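Local structure of protein URE2 (Lodderomyces elongisporus NRRL YB-4239, 4EXJ) at residues B[81-85]-B[86-90]; B[92-95]-B[96-100]. The protein is of unknown function but, as a URE2-like member of the glutathione S-transferase superfamily, may act in glutathione-dependent chemistry or in transcription regulation. All blocks are in the same frame, centred on the assembly; numbering follows the deposited sequence.

Contact 1 (B[81-85]-B[86-90])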
loop_
_atom_site.group_PDB
_atom_site.type_symbol
_atom_site.label_atom_id
_atom_site.label_comp_id
_atom_site.label_asym_id
_atom_site.label_seq_id
_atom_site.Cartn_x
_atom_site.Cartn_y
_atom_site.Cartn_z
ATOM N N LYS B 81 20.673 12.080 -6.358
ATOM C CA LYS B 81 21.059 13.443 -5.992
ATOM C C LYS B 81 20.594 14.517 -6.980
ATOM O O LYS B 81 20.361 15.660 -6.577
ATOM C CB LYS B 81 22.574 13.515 -5.818
ATOM C CG LYS B 81 23.088 12.559 -4.777
ATOM C CD LYS B 81 22.471 12.883 -3.431
ATOM C CE LYS B 81 23.172 12.135 -2.324
ATOM N NZ LYS B 81 22.547 12.449 -1.014
ATOM N N GLU B 82 20.470 14.179 -8.267
ATOM C CA GLU B 82 19.965 15.138 -9.252
ATOM C C GLU B 82 18.438 15.136 -9.362
ATOM O O GLU B 82 17.875 15.855 -10.176
ATOM C CB GLU B 82 20.557 14.862 -10.642
ATOM C CG GLU B 82 22.083 14.899 -10.701
ATOM C CD GLU B 82 22.648 16.307 -10.614
ATOM O OE1 GLU B 82 21.852 17.267 -10.542
ATOM O OE2 GLU B 82 23.890 16.453 -10.620
ATOM N N HIS B 83 17.776 14.315 -8.549
ATOM C CA HIS B 83 16.328 14.119 -8.674
ATOM C C HIS B 83 15.963 13.793 -10.106
ATOM O O HIS B 83 15.049 14.400 -10.693
ATOM C CB HIS B 83 15.572 15.367 -8.209
ATOM C CG HIS B 83 15.790 15.691 -6.765
ATOM N ND1 HIS B 83 14.860 16.364 -6.005
ATOM C CD2 HIS B 83 16.825 15.419 -5.937
ATOM C CE1 HIS B 83 15.316 16.500 -4.771
ATOM N NE2 HIS B 83 16.506 15.934 -4.703
ATOM N N LYS B 84 16.676 12.841 -10.696
ATOM C CA LYS B 84 16.325 12.420 -12.051
ATOM C C LYS B 84 14.990 11.655 -12.092
ATOM O O LYS B 84 14.206 11.791 -13.041
ATOM C CB LYS B 84 17.438 11.551 -12.647
ATOM C CG LYS B 84 17.142 11.017 -14.043
ATOM C CD LYS B 84 18.369 10.316 -14.619
ATOM C CE LYS B 84 18.110 9.826 -16.044
ATOM N NZ LYS B 84 19.280 9.095 -16.586
ATOM N N PHE B 85 14.735 10.879 -11.046
ATOM C CA PHE B 85 13.629 9.912 -11.053
ATOM C C PHE B 85 12.563 10.163 -10.007
ATOM O O PHE B 85 11.700 9.311 -9.783
ATOM C CB PHE B 85 14.168 8.486 -10.888
ATOM C CG PHE B 85 15.071 8.049 -12.018
ATOM C CD1 PHE B 85 14.564 7.898 -13.303
ATOM C CD2 PHE B 85 16.420 7.792 -11.788
ATOM C CE1 PHE B 85 15.380 7.492 -14.357
ATOM C CE2 PHE B 85 17.258 7.400 -12.840
ATOM C CZ PHE B 85 16.729 7.249 -14.130
ATOM N N PHE B 86 12.591 11.321 -9.360
ATOM C CA PHE B 86 11.540 11.602 -8.395
ATOM C C PHE B 86 11.459 13.072 -8.121
ATOM O O PHE B 86 12.357 13.834 -8.502
ATOM C CB PHE B 86 11.756 10.831 -7.079
ATOM C CG PHE B 86 12.729 11.484 -6.111
ATOM C CD1 PHE B 86 14.081 11.620 -6.430
ATOM C CD2 PHE B 86 12.295 11.934 -4.873
ATOM C CE1 PHE B 86 14.974 12.193 -5.523
ATOM C CE2 PHE B 86 13.184 12.521 -3.968
ATOM C CZ PHE B 86 14.522 12.650 -4.301
ATOM N N TYR B 87 10.372 13.445 -7.458
ATOM C CA TYR B 87 10.151 14.821 -7.032
ATOM C C TYR B 87 10.199 14.909 -5.503
ATOM O O TYR B 87 9.620 14.087 -4.799
ATOM C CB TYR B 87 8.814 15.297 -7.563
ATOM C CG TYR B 87 8.747 15.404 -9.062
ATOM C CD1 TYR B 87 9.259 16.519 -9.721
ATOM C CD2 TYR B 87 8.183 14.385 -9.836
ATOM C CE1 TYR B 87 9.208 16.623 -11.100
ATOM C CE2 TYR B 87 8.122 14.491 -11.221
ATOM C CZ TYR B 87 8.638 15.611 -11.844
ATOM O OH TYR B 87 8.578 15.721 -13.215
ATOM N N SER B 88 10.905 15.906 -4.980
ATOM C CA SER B 88 10.983 16.045 -3.532
ATOM C C SER B 88 9.904 17.027 -3.066
ATOM O O SER B 88 9.327 17.765 -3.859
ATOM C CB SER B 88 12.383 16.502 -3.080
ATOM O OG SER B 88 12.558 17.877 -3.357
ATOM N N LEU B 89 9.616 16.984 -1.778
ATOM C CA LEU B 89 8.551 17.788 -1.206
ATOM C C LEU B 89 8.802 19.294 -1.413
ATOM O O LEU B 89 7.893 20.036 -1.797
ATOM C CB LEU B 89 8.388 17.421 0.265
ATOM C CG LEU B 89 7.319 18.134 1.096
ATOM C CD1 LEU B 89 5.946 18.105 0.405
ATOM C CD2 LEU B 89 7.259 17.508 2.470
ATOM N N LYS B 90 10.040 19.734 -1.213
ATOM C CA LYS B 90 10.369 21.157 -1.391
ATOM C C LYS B 90 10.475 21.497 -2.860
ATOM O O LYS B 90 10.039 22.562 -3.312
ATOM C CB LYS B 90 11.682 21.499 -0.700
ATOM C CG LYS B 90 11.544 21.852 0.754
ATOM C CD LYS B 90 12.839 22.443 1.288
ATOM C CE LYS B 90 12.759 22.622 2.796
ATOM N NZ LYS B 90 14.019 23.183 3.368
HETATM O O HOH W 1 12.431 15.707 -10.325
#

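Contact 2 (B[92-95]-B[96-100])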
loop_
_atom_site.group_PDB
_atom_site.type_symbol
_atom_site.label_atom_id
_atom_site.label_comp_id
_atom_site.label_asym_id
_atom_site.label_seq_id
_atom_site.Cartn_x
_atom_site.Cartn_y
_atom_site.Cartn_z
ATOM N N ASP B 92 8.836 20.255 -5.427
ATOM C CA ASP B 92 7.531 20.435 -6.032
ATOM C C ASP B 92 6.511 19.641 -5.223
ATOM O O ASP B 92 6.308 18.443 -5.465
ATOM C CB ASP B 92 7.549 19.960 -7.482
ATOM C CG ASP B 92 6.309 20.393 -8.258
ATOM O OD1 ASP B 92 5.192 20.385 -7.683
ATOM O OD2 ASP B 92 6.458 20.753 -9.449
ATOM N N PRO B 93 5.869 20.300 -4.245
ATOM C CA PRO B 93 5.014 19.577 -3.313
ATOM C C PRO B 93 3.832 18.916 -4.008
ATOM O O PRO B 93 3.460 17.800 -3.649
ATOM C CB PRO B 93 4.526 20.662 -2.334
ATOM C CG PRO B 93 5.395 21.839 -2.563
ATOM C CD PRO B 93 5.960 21.743 -3.941
ATOM N N LYS B 94 3.251 19.588 -4.993
ATOM C CA LYS B 94 2.127 19.003 -5.708
ATOM C C LYS B 94 2.519 17.639 -6.276
ATOM O O LYS B 94 1.806 16.628 -6.110
ATOM C CB LYS B 94 1.685 19.919 -6.841
ATOM C CG LYS B 94 0.385 19.515 -7.497
ATOM C CD LYS B 94 0.074 20.417 -8.701
ATOM C CE LYS B 94 -0.370 21.805 -8.264
ATOM N NZ LYS B 94 -1.688 21.772 -7.577
ATOM N N LEU B 95 3.645 17.612 -6.970
ATOM C CA LEU B 95 4.098 16.377 -7.620
ATOM C C LEU B 95 4.546 15.323 -6.616
ATOM O O LEU B 95 4.339 14.120 -6.844
ATOM C CB LEU B 95 5.204 16.684 -8.637
ATOM C CG LEU B 95 4.742 17.579 -9.785
ATOM C CD1 LEU B 95 5.853 17.696 -10.824
ATOM C CD2 LEU B 95 3.476 17.035 -10.403
ATOM N N TYR B 96 5.135 15.773 -5.503
ATOM C CA TYR B 96 5.556 14.879 -4.441
ATOM C C TYR B 96 4.360 14.103 -3.895
ATOM O O TYR B 96 4.436 12.880 -3.712
ATOM C CB TYR B 96 6.248 15.645 -3.311
ATOM C CG TYR B 96 6.535 14.797 -2.095
ATOM C CD1 TYR B 96 7.720 14.077 -1.985
ATOM C CD2 TYR B 96 5.610 14.721 -1.058
ATOM C CE1 TYR B 96 7.976 13.297 -0.873
ATOM C CE2 TYR B 96 5.858 13.944 0.066
ATOM C CZ TYR B 96 7.039 13.236 0.143
ATOM O OH TYR B 96 7.291 12.474 1.246
ATOM N N TRP B 97 3.261 14.811 -3.628
ATOM C CA TRP B 97 2.050 14.110 -3.147
ATOM C C TRP B 97 1.405 13.214 -4.196
ATOM O O TRP B 97 0.860 12.169 -3.840
ATOM C CB TRP B 97 1.045 15.056 -2.500
ATOM C CG TRP B 97 1.629 15.682 -1.251
ATOM C CD1 TRP B 97 2.004 16.991 -1.096
ATOM C CD2 TRP B 97 1.974 15.014 -0.022
ATOM N NE1 TRP B 97 2.542 17.181 0.159
ATOM C CE2 TRP B 97 2.527 15.989 0.837
ATOM C CE3 TRP B 97 1.837 13.694 0.453
ATOM C CZ2 TRP B 97 2.975 15.679 2.121
ATOM C CZ3 TRP B 97 2.285 13.392 1.743
ATOM C CH2 TRP B 97 2.837 14.385 2.559
ATOM N N GLU B 98 1.474 13.597 -5.469
ATOM C CA GLU B 98 0.956 12.727 -6.538
ATOM C C GLU B 98 1.791 11.446 -6.568
ATOM O O GLU B 98 1.248 10.333 -6.657
ATOM C CB GLU B 98 1.027 13.408 -7.917
ATOM C CG GLU B 98 -0.043 14.496 -8.165
ATOM C CD GLU B 98 0.173 15.276 -9.452
ATOM O OE1 GLU B 98 0.851 14.748 -10.363
ATOM O OE2 GLU B 98 -0.345 16.418 -9.553
ATOM N N GLN B 99 3.112 11.614 -6.510
ATOM C CA GLN B 99 4.047 10.505 -6.489
ATOM C C GLN B 99 3.757 9.597 -5.303
ATOM O O GLN B 99 3.681 8.374 -5.444
ATOM C CB GLN B 99 5.467 11.094 -6.391
ATOM C CG GLN B 99 6.604 10.147 -6.143
ATOM C CD GLN B 99 7.885 10.955 -6.146
ATOM O OE1 GLN B 99 8.411 11.291 -7.203
ATOM N NE2 GLN B 99 8.356 11.319 -4.969
ATOM N N ASN B 100 3.580 10.185 -4.122
ATOM C CA ASN B 100 3.368 9.360 -2.936
ATOM C C ASN B 100 2.070 8.567 -3.025
ATOM O O ASN B 100 2.036 7.375 -2.711
ATOM C CB ASN B 100 3.363 10.229 -1.677
ATOM C CG ASN B 100 4.132 9.607 -0.541
ATOM O OD1 ASN B 100 5.325 9.313 -0.670
ATOM N ND2 ASN B 100 3.479 9.459 0.597
#

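Contact 1 (B[81-85]-B[86-90])
Between His83 and Phe86 the backbone folds back on itself without entering a helix or strand, bringing His83 O to 3.5 Å from Phe86 O. His83 has a left-handed backbone conformation within this turn, and one water bridges the two carbonyls, 2.9 Å from His83 O and 2.6 Å from Phe86 O. The two side chains overlap: Phe86 CZ sits 3.8 Å above the imidazole plane, over its centre, and Phe86 CE1 comes 3.7 Å from His83 CD2. The planes are inclined at 37°, so the pair is an oblique aromatic contact. Phe86 reaches the ring by setting CG between its own N and carbonyl carbon (chi1 82°), which swings the phenyl group back over His83. At the imidazole edge lies Ser88 OG, while Ser88 CB packs 3.4 Å from His83 CE1. Gln91 OE1 is hydrogen-bonded to both His83 ND1 and Ser88 N, an arrangement that would limit rotation of the imidazole. Phe86 N is buried without a polar partner. Lys84 CG covers one face of the Phe85 ring. Phe85 itself is wedged against Leu20 and Leu23 of helix 15-23, the carboxylate of Asp80, just after helix 68-79, accepts from Lys84 N and Phe85 N, and Phe86 leans on Gln99 of helix 93-120.

Contact 2 (B[92-95]-B[96-100])
Asp92 and Tyr96 are joined by the first of four i to i+4 backbone hydrogen bonds, Tyr96 N to Asp92 O at 2.9 Å, and the series runs on through Trp97 N to Pro93 O, Glu98 N to Lys94 O and Gln99 N to Leu95 O. The last spans 2.8 Å between Gln99 N and Leu95 O. The close side-chain packing across the contact is between Leu95 and Glu98: the Leu95 side chain passes obliquely across Glu98, with CD2 3.5 Å from Glu98 OE1. Trp97 CD1 approaches Pro93 O to 3.0 Å, because CG stands anti to the carbonyl carbon (chi1 -64°) and the indole is carried back toward the preceding turn. Within 96-100, Tyr96 CD2 lies 3.7 Å above the indole plane of its neighbour Trp97, over its centre. Asp92 is the N-cap of helix 93-120, the long helix that opens the largely helical C-terminal domain of the glutathione S-transferase fold; its OD1 accepts from Leu95 N at 3.3 Å, met from above the carboxylate plane. Trp97 also meets Tyr74 of the second subunit edge-to-face, and Tyr96 packs on Tyr96 of that subunit. The solvent side is looser and belongs to the exposed Lys94. Its chain runs alongside Glu98, with Lys94 CG 3.8 Å from Glu98 OE2, but bends at its last two torsions, and Lys94 NZ stays 5.9 Å from Glu98 OE2.

Following the chain from the N terminus, helix 68-79 ends and contact 1 closes the turn within the connecting segment; contact 2 then opens at the start of helix 93-120. The two are in series, neither nested nor crossed, with centres about 10 Å apart. They meet directly: Gln99 OE1 lies 2.9 Å from Tyr87 N, a probable hydrogen bond, and Tyr96 CD1 packs against Tyr87 O and Leu89 N. These contacts tie the connection to the first turns of helix 93-120. Through Phe85 contact 1 reaches helix 15-23 of the thioredoxin-like N-terminal part, and both contacts touch the second subunit.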